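Local coordinates for putative oxidoreductase (Jannaschia sp., PDB 3C24), which probably binds a nicotinamide cofactor in its Rossmann-type domain and acts as a dehydrogenase on a substrate that is not established, at residues Ala104-Val109 with Thr183-Ala188; Pro127-Glu132 with Glu235-Phe240; Ser195-Met200 with Arg268-Pro273. All coordinates share one frame; numbering follows the deposited sequence.

How the interactions relate
Interactions 1 and 3 both lie on the long helix 184-217, interaction 1 at its first turn beside the Rossmann-type sheet and interaction 3 further along. Their centres are 14 Å apart and they touch where Pro-273 packs on Tyr-106 and Glu-185. Interaction 2 sits apart, its centre 29 Å from interaction 1 and 21 Å from interaction 3, on the following helix 221-239. Along the chain, interaction 1 closes before interaction 3 opens, while interaction 2 alternates with both. Interaction 1 joins helix 103-107, probably part of the nucleotide-binding domain, to the start of the long helix of the helical part, and interactions 2 and 3 lie where the second subunit packs against the helices.

Interaction 1 (Ala104-Val109 with Thr183-Ala188); sequences APYAGV and TTEQLA
The hydroxyl of Tyr-106 donates a short hydrogen bond to the carboxylate of Glu-185, OH to OE2 2.7 Å. The phenol comes to OE2 on its anti side, about 30° out of the carboxylate plane, and OE2 itself lies at the edge of the ring, close to the ring plane. Ring and carboxylate are turned 77° apart. Glu-185 gets there by a chain that runs extended beyond CG, with CG anti to the backbone N (chi1 -177°), and on the way its CG passes 3.7 Å from Tyr-106 CE1. One turn further on, the methyl of Ala-188 rests over a face of the tyrosine in a CH-pi contact, its CB 3.7 Å from the ring centroid and displaced toward the CG side, where CB and Tyr-106 CG are 3.4 Å apart.

This is where helix 184-217 starts, just after the last strand of the sheet. Thr-183 and Gln-186 form a capping box: Gln-186 N gives to Thr-183 OG1 and Thr-183 N gives to Gln-186 OE1, both at 3.0 Å. Tyr-106 comes from the end of helix 103-107, which closes in a Schellman motif at Gly-108. With an alanine at Tyr-106, the Glu-185 carboxylate would probably lose its phenolic donor and be freer to turn, and the methyl of Ala-188 would lose its aromatic cover. Helix 273-284 packs against the same tyrosine through Pro-273, Val-276 and Lys-277, while Gln-186 NE2 reaches the backbone O of Tyr-217 in the second subunit.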
loop_
_atom_site.group_PDB
_atom_site.type_symbol
_atom_site.label_atom_id
_atom_site.label_comp_id
_atom_site.label_asym_id
_atom_site.label_seq_id
_atom_site.Cartn_x
_atom_site.Cartn_y
_atom_site.Cartn_z
ATOM N N ALA A 104 -0.990 -20.345 -17.027
ATOM C CA ALA A 104 -1.075 -21.394 -18.081
ATOM C C ALA A 104 -1.869 -22.618 -17.621
ATOM O O ALA A 104 -2.738 -23.110 -18.322
ATOM C CB ALA A 104 0.338 -21.785 -18.597
ATOM N N PRO A 105 -1.602 -23.118 -16.416
ATOM C CA PRO A 105 -2.344 -24.236 -15.853
ATOM C C PRO A 105 -3.838 -23.978 -15.859
ATOM O O PRO A 105 -4.619 -24.814 -16.318
ATOM C CB PRO A 105 -1.800 -24.264 -14.427
ATOM C CG PRO A 105 -0.418 -23.940 -14.651
ATOM C CD PRO A 105 -0.476 -22.772 -15.541
ATOM N N TYR A 106 -4.238 -22.829 -15.351
ATOM C CA TYR A 106 -5.693 -22.533 -15.220
ATOM C C TYR A 106 -6.314 -22.235 -16.573
ATOM O O TYR A 106 -7.513 -22.456 -16.786
ATOM C CB TYR A 106 -5.958 -21.394 -14.210
ATOM C CG TYR A 106 -7.381 -21.318 -13.749
ATOM C CD1 TYR A 106 -7.965 -22.377 -13.114
ATOM C CD2 TYR A 106 -8.151 -20.182 -13.974
ATOM C CE1 TYR A 106 -9.287 -22.332 -12.714
ATOM C CE2 TYR A 106 -9.447 -20.127 -13.585
ATOM C CZ TYR A 106 -10.017 -21.208 -12.945
ATOM O OH TYR A 106 -11.306 -21.167 -12.512
ATOM N N ALA A 107 -5.495 -21.760 -17.491
ATOM C CA ALA A 107 -5.967 -21.476 -18.865
ATOM C C ALA A 107 -6.288 -22.749 -19.591
ATOM O O ALA A 107 -7.002 -22.753 -20.594
ATOM C CB ALA A 107 -4.948 -20.699 -19.657
ATOM N N GLY A 108 -5.723 -23.834 -19.077
ATOM C CA GLY A 108 -5.954 -25.152 -19.627
ATOM C C GLY A 108 -5.050 -25.535 -20.783
ATOM O O GLY A 108 -5.391 -26.421 -21.577
ATOM N N VAL A 109 -3.874 -24.938 -20.819
ATOM C CA VAL A 109 -2.935 -25.151 -21.941
ATOM C C VAL A 109 -1.809 -26.105 -21.642
ATOM O O VAL A 109 -0.998 -26.386 -22.516
ATOM C CB VAL A 109 -2.380 -23.796 -22.485
ATOM C CG1 VAL A 109 -3.544 -22.897 -22.889
ATOM C CG2 VAL A 109 -1.523 -23.066 -21.486
ATOM N N THR A 183 -5.769 -25.240 -3.844
ATOM C CA THR A 183 -6.066 -25.942 -5.094
ATOM C C THR A 183 -5.591 -25.099 -6.249
ATOM O O THR A 183 -5.328 -23.894 -6.103
ATOM C CB THR A 183 -7.572 -26.193 -5.305
ATOM O OG1 THR A 183 -8.265 -24.949 -5.470
ATOM C CG2 THR A 183 -8.157 -26.971 -4.110
ATOM N N THR A 184 -5.527 -25.712 -7.424
ATOM C CA THR A 184 -5.145 -25.014 -8.649
ATOM C C THR A 184 -6.051 -23.802 -8.867
ATOM O O THR A 184 -5.577 -22.701 -9.141
ATOM C CB THR A 184 -5.227 -25.925 -9.878
ATOM O OG1 THR A 184 -4.378 -27.045 -9.654
ATOM C CG2 THR A 184 -4.790 -25.207 -11.195
ATOM N N GLU A 185 -7.357 -24.004 -8.729
ATOM C CA GLU A 185 -8.301 -22.895 -8.942
ATOM C C GLU A 185 -8.170 -21.766 -7.912
ATOM O O GLU A 185 -8.233 -20.570 -8.237
ATOM C CB GLU A 185 -9.730 -23.412 -8.998
ATOM C CG GLU A 185 -10.717 -22.292 -9.290
ATOM C CD GLU A 185 -12.109 -22.815 -9.609
ATOM O OE1 GLU A 185 -12.884 -23.070 -8.655
ATOM O OE2 GLU A 185 -12.401 -22.965 -10.824
ATOM N N GLN A 186 -7.966 -22.165 -6.660
ATOM C CA GLN A 186 -7.743 -21.202 -5.600
ATOM C C GLN A 186 -6.484 -20.377 -5.878
ATOM O O GLN A 186 -6.480 -19.138 -5.713
ATOM C CB GLN A 186 -7.665 -21.884 -4.241
ATOM C CG GLN A 186 -9.029 -22.352 -3.711
ATOM C CD GLN A 186 -8.912 -23.158 -2.455
ATOM O OE1 GLN A 186 -7.910 -23.837 -2.251
ATOM N NE2 GLN A 186 -9.951 -23.115 -1.603
ATOM N N LEU A 187 -5.410 -21.027 -6.363
ATOM C CA LEU A 187 -4.176 -20.292 -6.643
ATOM C C LEU A 187 -4.417 -19.292 -7.763
ATOM O O LEU A 187 -3.949 -18.154 -7.703
ATOM C CB LEU A 187 -3.048 -21.221 -7.045
ATOM C CG LEU A 187 -1.662 -20.799 -6.550
ATOM C CD1 LEU A 187 -0.695 -21.934 -6.838
ATOM C CD2 LEU A 187 -1.135 -19.505 -7.107
ATOM N N ALA A 188 -5.220 -19.699 -8.759
ATOM C CA ALA A 188 -5.570 -18.831 -9.905
ATOM C C ALA A 188 -6.383 -17.615 -9.439
ATOM O O ALA A 188 -6.183 -16.504 -9.899
ATOM C CB ALA A 188 -6.326 -19.596 -10.990
#

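Interaction 2 (Pro127-Glu132 with Glu235-Phe240); sequences PLFNDE and EIAMWF
Phe-129 reaches across to Ile-236 and Ala-237 with the far end of its ring. From CB, which points toward helix 221-239, CG is placed anti to the carbonyl carbon (chi1 -52°), and this sends the ring out toward that helix. The touching is done by the far ring atoms CE2 and CZ. CE2 lies 3.8 Å from the CG2 methyl of Ile-236 and at the same distance from CA of Ala-237. At the tip, CZ meets the methyl of Ala-237, 3.9 Å from its CB. Both partners come up obliquely to the ring.

Leu-128 lies against the same aromatic group, with its CG above the centre of one ring face at 4.2 Å, and its own CD2 continues to the helix. That methyl sits 3.9 Å from Ile-236 CG2 and as far from Ile-236 CD1, the two side chains crossing at about a right angle. Phe-129 and Leu-128 were each modelled in two conformers, so this arrangement is one of two.

The loop that carries them follows strand 117-123 and folds around an Asx turn: Asn-130 OD1 accepts from Glu-132 N in the carbonyl plane, on a lone pair. The amide ND2 of Asn-130 meanwhile turns back to Pro-127 O, 3.0 Å away and nearly straight at 174°, so both ends of the side chain tie down the loop backbone. The second subunit packs here too. Tyr-141 of that chain meets Phe-129 edge to face, Ile-236 packs on Ile-236 of the second subunit, and within the same chain Tyr-242 also lies against the Phe-129 ring.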
loop_
_atom_site.group_PDB
_atom_site.type_symbol
_atom_site.label_atom_id
_atom_site.label_comp_id
_atom_site.label_asym_id
_atom_site.label_seq_id
_atom_site.Cartn_x
_atom_site.Cartn_y
_atom_site.Cartn_z
ATOM N N PRO A 127 6.079 -8.969 2.966
ATOM C CA PRO A 127 4.986 -8.069 3.332
ATOM C C PRO A 127 5.338 -6.604 3.487
ATOM O O PRO A 127 6.459 -6.240 3.824
ATOM C CB PRO A 127 4.563 -8.575 4.689
ATOM C CG PRO A 127 5.755 -9.273 5.279
ATOM C CD PRO A 127 6.511 -9.842 4.063
ATOM N N LEU A 128 4.368 -5.803 3.047
ATOM C CA LEU A 128 4.402 -4.335 3.042
ATOM C C LEU A 128 4.928 -3.777 4.359
ATOM O O LEU A 128 5.778 -2.917 4.339
ATOM C CB LEU A 128 3.023 -3.743 2.671
ATOM C CG LEU A 128 3.011 -2.200 2.589
ATOM C CD1 LEU A 128 3.933 -1.672 1.509
ATOM C CD2 LEU A 128 1.572 -1.734 2.357
ATOM N N PHE A 129 4.387 -4.220 5.472
ATOM C CA PHE A 129 4.909 -3.849 6.789
ATOM C C PHE A 129 5.701 -5.038 7.320
ATOM O O PHE A 129 5.205 -6.157 7.293
ATOM C CB PHE A 129 3.755 -3.439 7.730
ATOM C CG PHE A 129 2.831 -2.369 7.139
ATOM C CD1 PHE A 129 3.292 -1.073 6.907
ATOM C CD2 PHE A 129 1.505 -2.641 6.842
ATOM C CE1 PHE A 129 2.457 -0.082 6.357
ATOM C CE2 PHE A 129 0.663 -1.646 6.282
ATOM C CZ PHE A 129 1.145 -0.369 6.049
ATOM N N ASN A 130 6.975 -4.815 7.642
ATOM C CA ASN A 130 7.838 -5.860 8.138
ATOM C C ASN A 130 8.851 -5.329 9.142
ATOM O O ASN A 130 8.960 -4.148 9.379
ATOM C CB ASN A 130 8.529 -6.489 6.946
ATOM C CG ASN A 130 9.399 -5.513 6.230
ATOM O OD1 ASN A 130 10.456 -5.105 6.714
ATOM N ND2 ASN A 130 8.935 -5.077 5.066
ATOM N N ASP A 131 9.553 -6.285 9.725
ATOM C CA ASP A 131 10.580 -6.080 10.739
ATOM C C ASP A 131 11.995 -6.192 10.228
ATOM O O ASP A 131 12.908 -6.313 11.016
ATOM C CB ASP A 131 10.475 -7.182 11.812
ATOM C CG ASP A 131 10.663 -8.618 11.235
ATOM O OD1 ASP A 131 10.786 -8.821 9.994
ATOM O OD2 ASP A 131 10.650 -9.592 12.034
ATOM N N GLU A 132 12.177 -6.186 8.934
ATOM C CA GLU A 132 13.518 -6.377 8.368
ATOM C C GLU A 132 14.427 -5.231 8.734
ATOM O O GLU A 132 14.006 -4.092 8.824
ATOM C CB GLU A 132 13.484 -6.516 6.868
ATOM C CG GLU A 132 12.589 -7.666 6.383
ATOM C CD GLU A 132 13.156 -9.048 6.508
ATOM O OE1 GLU A 132 14.366 -9.179 6.799
ATOM O OE2 GLU A 132 12.354 -9.993 6.319
ATOM N N GLU A 235 -3.697 4.273 5.818
ATOM C CA GLU A 235 -4.954 3.615 5.491
ATOM C C GLU A 235 -4.789 2.112 5.370
ATOM O O GLU A 235 -5.608 1.380 5.918
ATOM C CB GLU A 235 -5.580 4.218 4.238
ATOM C CG GLU A 235 -5.933 5.691 4.399
ATOM C CD GLU A 235 -6.634 6.301 3.226
ATOM O OE1 GLU A 235 -7.048 5.562 2.325
ATOM O OE2 GLU A 235 -6.776 7.564 3.220
ATOM N N ILE A 236 -3.698 1.644 4.743
ATOM C CA ILE A 236 -3.488 0.190 4.655
ATOM C C ILE A 236 -3.234 -0.345 6.045
ATOM O O ILE A 236 -3.738 -1.398 6.433
ATOM C CB ILE A 236 -2.354 -0.184 3.632
ATOM C CG1 ILE A 236 -2.750 0.288 2.240
ATOM C CG2 ILE A 236 -2.087 -1.699 3.681
ATOM C CD1 ILE A 236 -1.639 0.180 1.132
ATOM N N ALA A 237 -2.481 0.389 6.843
ATOM C CA ALA A 237 -2.159 -0.063 8.204
ATOM C C ALA A 237 -3.443 -0.206 9.039
ATOM O O ALA A 237 -3.649 -1.212 9.715
ATOM C CB ALA A 237 -1.157 0.867 8.918
HETATM N N MSE A 238 -4.315 0.793 8.957
HETATM C CA MSE A 238 -5.572 0.763 9.740
HETATM C C MSE A 238 -6.510 -0.330 9.245
HETATM O O MSE A 238 -7.042 -1.103 10.041
HETATM C CB MSE A 238 -6.283 2.124 9.733
HETATM C CG MSE A 238 -5.491 3.123 10.471
HETATM SE SE MSE A 238 -6.486 4.796 10.793
HETATM C CE MSE A 238 -6.658 5.253 8.985
ATOM N N TRP A 239 -6.657 -0.425 7.929
ATOM C CA TRP A 239 -7.606 -1.371 7.387
ATOM C C TRP A 239 -7.213 -2.822 7.572
ATOM O O TRP A 239 -8.105 -3.722 7.630
ATOM C CB TRP A 239 -7.965 -1.029 5.933
ATOM C CG TRP A 239 -9.262 -0.324 5.843
ATOM C CD1 TRP A 239 -10.469 -0.889 5.582
ATOM C CD2 TRP A 239 -9.502 1.062 6.020
ATOM N NE1 TRP A 239 -11.432 0.055 5.575
ATOM C CE2 TRP A 239 -10.876 1.267 5.843
ATOM C CE3 TRP A 239 -8.697 2.145 6.331
ATOM C CZ2 TRP A 239 -11.462 2.506 5.963
ATOM C CZ3 TRP A 239 -9.277 3.380 6.444
ATOM C CH2 TRP A 239 -10.650 3.550 6.272
ATOM N N PHE A 240 -5.912 -3.068 7.589
ATOM C CA PHE A 240 -5.340 -4.453 7.696
ATOM C C PHE A 240 -4.880 -4.814 9.123
ATOM O O PHE A 240 -4.221 -5.823 9.345
ATOM C CB PHE A 240 -4.277 -4.687 6.652
ATOM C CG PHE A 240 -4.819 -4.923 5.256
ATOM C CD1 PHE A 240 -5.143 -6.195 4.825
ATOM C CD2 PHE A 240 -5.040 -3.889 4.401
ATOM C CE1 PHE A 240 -5.626 -6.400 3.514
ATOM C CE2 PHE A 240 -5.528 -4.096 3.138
ATOM C CZ PHE A 240 -5.830 -5.361 2.706
#

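Interaction 3 (Ser195-Met200 with Arg268-Pro273); sequences SEMVAM and REALNP. With SO4 (sulfate ion), chain C.
The carbonyl O of Ala-270 lies against Met-197, 3.6 Å from its CB, and is buried by this contact without a hydrogen-bond partner in the model. Helix 184-217 has a wider pi-type turn here, at 195-199, marked by a weak bond from Met-200 N to Ser-195 O, and a 3-10 segment, 268-271, lies against it just before helix 273-284. What holds the two together is apolar. Ala-270 is the centre of it, its methyl touching both neighbours on the helix: CB is 3.8 Å from Met-197 CB and as far from Val-198 CG2. That branch of the valine is anti to the carbonyl carbon, with CG1 anti to the backbone N (chi1 180°), and it also meets Leu-271, its CG2 3.9 Å from the leucine CD2 with the side chains crossing at about a right angle. Met-197 is a selenomethionine modelled in two conformers. Asn-272 follows as the N-cap of helix 273-284, its OD1 accepting a hydrogen bond from the backbone N of Ala-274.

Arg-268, by contrast, starts away from helix 184-217 and runs extended from CG to NE toward a sulfate, probably from the crystallisation liquor. Lys-259 NZ and Trp-267 NE1 of the same chain and His-208 ND1 of the second subunit also hydrogen-bond the sulfate, so the anion lies between the chains. NH1 gives to sulfate O1 at 3.0 Å and weakly to O2, while NH2 gives to the same O2, which lies at the guanidinium edge near its plane, 2.7 Å away with an N-H...O angle of 167°.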
loop_
_atom_site.group_PDB
_atom_site.type_symbol
_atom_site.label_atom_id
_atom_site.label_comp_id
_atom_site.label_asym_id
_atom_site.label_seq_id
_atom_site.Cartn_x
_atom_site.Cartn_y
_atom_site.Cartn_z
ATOM N N SER A 195 -4.221 -10.549 -7.432
ATOM C CA SER A 195 -3.023 -9.763 -7.696
ATOM C C SER A 195 -3.164 -8.830 -8.892
ATOM O O SER A 195 -2.768 -7.635 -8.851
ATOM C CB SER A 195 -1.796 -10.688 -7.924
ATOM O OG SER A 195 -1.890 -11.454 -9.081
ATOM N N GLU A 196 -3.747 -9.349 -9.949
ATOM C CA GLU A 196 -3.801 -8.590 -11.197
ATOM C C GLU A 196 -5.110 -8.030 -11.624
ATOM O O GLU A 196 -5.150 -7.047 -12.370
ATOM C CB GLU A 196 -3.230 -9.424 -12.308
ATOM C CG GLU A 196 -1.841 -9.901 -11.909
ATOM C CD GLU A 196 -1.282 -10.870 -12.901
ATOM O OE1 GLU A 196 -1.295 -12.084 -12.603
ATOM O OE2 GLU A 196 -0.872 -10.421 -13.984
HETATM N N MSE A 197 -6.195 -8.630 -11.137
HETATM C CA MSE A 197 -7.553 -8.190 -11.478
HETATM C C MSE A 197 -8.106 -7.227 -10.455
HETATM O O MSE A 197 -8.979 -6.430 -10.751
HETATM C CB MSE A 197 -8.516 -9.377 -11.611
HETATM C CG MSE A 197 -8.251 -10.290 -12.780
HETATM SE SE MSE A 197 -8.597 -9.501 -14.544
HETATM C CE MSE A 197 -10.468 -9.103 -14.330
ATOM N N VAL A 198 -7.577 -7.302 -9.250
ATOM C CA VAL A 198 -8.054 -6.438 -8.152
ATOM C C VAL A 198 -7.008 -5.458 -7.734
ATOM O O VAL A 198 -7.191 -4.254 -7.873
ATOM C CB VAL A 198 -8.536 -7.223 -6.909
ATOM C CG1 VAL A 198 -9.007 -6.257 -5.824
ATOM C CG2 VAL A 198 -9.661 -8.192 -7.289
ATOM N N ALA A 199 -5.890 -5.958 -7.224
ATOM C CA ALA A 199 -4.870 -5.037 -6.688
ATOM C C ALA A 199 -4.237 -4.135 -7.734
ATOM O O ALA A 199 -4.070 -2.923 -7.532
ATOM C CB ALA A 199 -3.759 -5.798 -5.925
HETATM N N MSE A 200 -3.887 -4.696 -8.872
HETATM C CA MSE A 200 -3.187 -3.919 -9.900
HETATM C C MSE A 200 -3.965 -2.728 -10.431
HETATM O O MSE A 200 -3.435 -1.622 -10.564
HETATM C CB MSE A 200 -2.802 -4.757 -11.096
HETATM C CG MSE A 200 -1.904 -3.954 -11.958
HETATM SE SE MSE A 200 -0.132 -4.473 -11.497
HETATM C CE MSE A 200 -0.629 -6.311 -12.236
ATOM N N ARG A 268 -16.531 -7.696 -7.509
ATOM C CA ARG A 268 -16.203 -9.075 -7.107
ATOM C C ARG A 268 -16.110 -10.061 -8.260
ATOM O O ARG A 268 -15.621 -11.173 -8.098
ATOM C CB ARG A 268 -17.194 -9.593 -6.077
ATOM C CG ARG A 268 -16.977 -8.967 -4.755
ATOM C CD ARG A 268 -18.077 -9.314 -3.801
ATOM N NE ARG A 268 -17.833 -8.869 -2.431
ATOM C CZ ARG A 268 -18.169 -7.681 -1.958
ATOM N NH1 ARG A 268 -18.756 -6.799 -2.731
ATOM N NH2 ARG A 268 -17.925 -7.373 -0.691
ATOM N N GLU A 269 -16.668 -9.665 -9.392
ATOM C CA GLU A 269 -16.623 -10.493 -10.588
ATOM C C GLU A 269 -15.165 -10.743 -10.980
ATOM O O GLU A 269 -14.860 -11.683 -11.719
ATOM C CB GLU A 269 -17.405 -9.826 -11.730
ATOM C CG GLU A 269 -17.514 -10.616 -13.026
ATOM C CD GLU A 269 -18.341 -11.877 -12.888
ATOM O OE1 GLU A 269 -19.001 -12.067 -11.845
ATOM O OE2 GLU A 269 -18.331 -12.679 -13.841
ATOM N N ALA A 270 -14.263 -9.881 -10.495
ATOM C CA ALA A 270 -12.815 -10.024 -10.772
ATOM C C ALA A 270 -12.219 -11.299 -10.232
ATOM O O ALA A 270 -11.116 -11.692 -10.658
ATOM C CB ALA A 270 -12.000 -8.824 -10.197
ATOM N N LEU A 271 -12.894 -11.888 -9.261
ATOM C CA LEU A 271 -12.430 -13.116 -8.592
ATOM C C LEU A 271 -13.266 -14.298 -9.000
ATOM O O LEU A 271 -13.024 -15.409 -8.558
ATOM C CB LEU A 271 -12.419 -12.945 -7.062
ATOM C CG LEU A 271 -11.554 -11.809 -6.497
ATOM C CD1 LEU A 271 -11.797 -11.675 -5.024
ATOM C CD2 LEU A 271 -10.046 -12.020 -6.838
ATOM N N ASN A 272 -14.248 -14.034 -9.849
ATOM C CA ASN A 272 -15.100 -15.109 -10.403
ATOM C C ASN A 272 -14.261 -16.039 -11.283
ATOM O O ASN A 272 -13.516 -15.601 -12.135
ATOM C CB ASN A 272 -16.238 -14.537 -11.204
ATOM C CG ASN A 272 -17.204 -15.567 -11.589
ATOM O OD1 ASN A 272 -16.869 -16.511 -12.297
ATOM N ND2 ASN A 272 -18.444 -15.410 -11.121
ATOM N N PRO A 273 -14.297 -17.346 -11.019
ATOM C CA PRO A 273 -13.464 -18.268 -11.802
ATOM C C PRO A 273 -13.604 -18.112 -13.299
ATOM O O PRO A 273 -12.646 -18.307 -14.040
ATOM C CB PRO A 273 -13.990 -19.620 -11.356
ATOM C CG PRO A 273 -14.361 -19.407 -9.931
ATOM C CD PRO A 273 -14.901 -18.016 -9.858
HETATM S S SO4 C . -18.437 -3.666 -0.883
HETATM O O1 SO4 C . -18.862 -3.804 -2.266
HETATM O O2 SO4 C . -18.725 -4.816 -0.079
HETATM O O3 SO4 C . -16.972 -3.378 -0.810
HETATM O O4 SO4 C . -19.172 -2.567 -0.244
#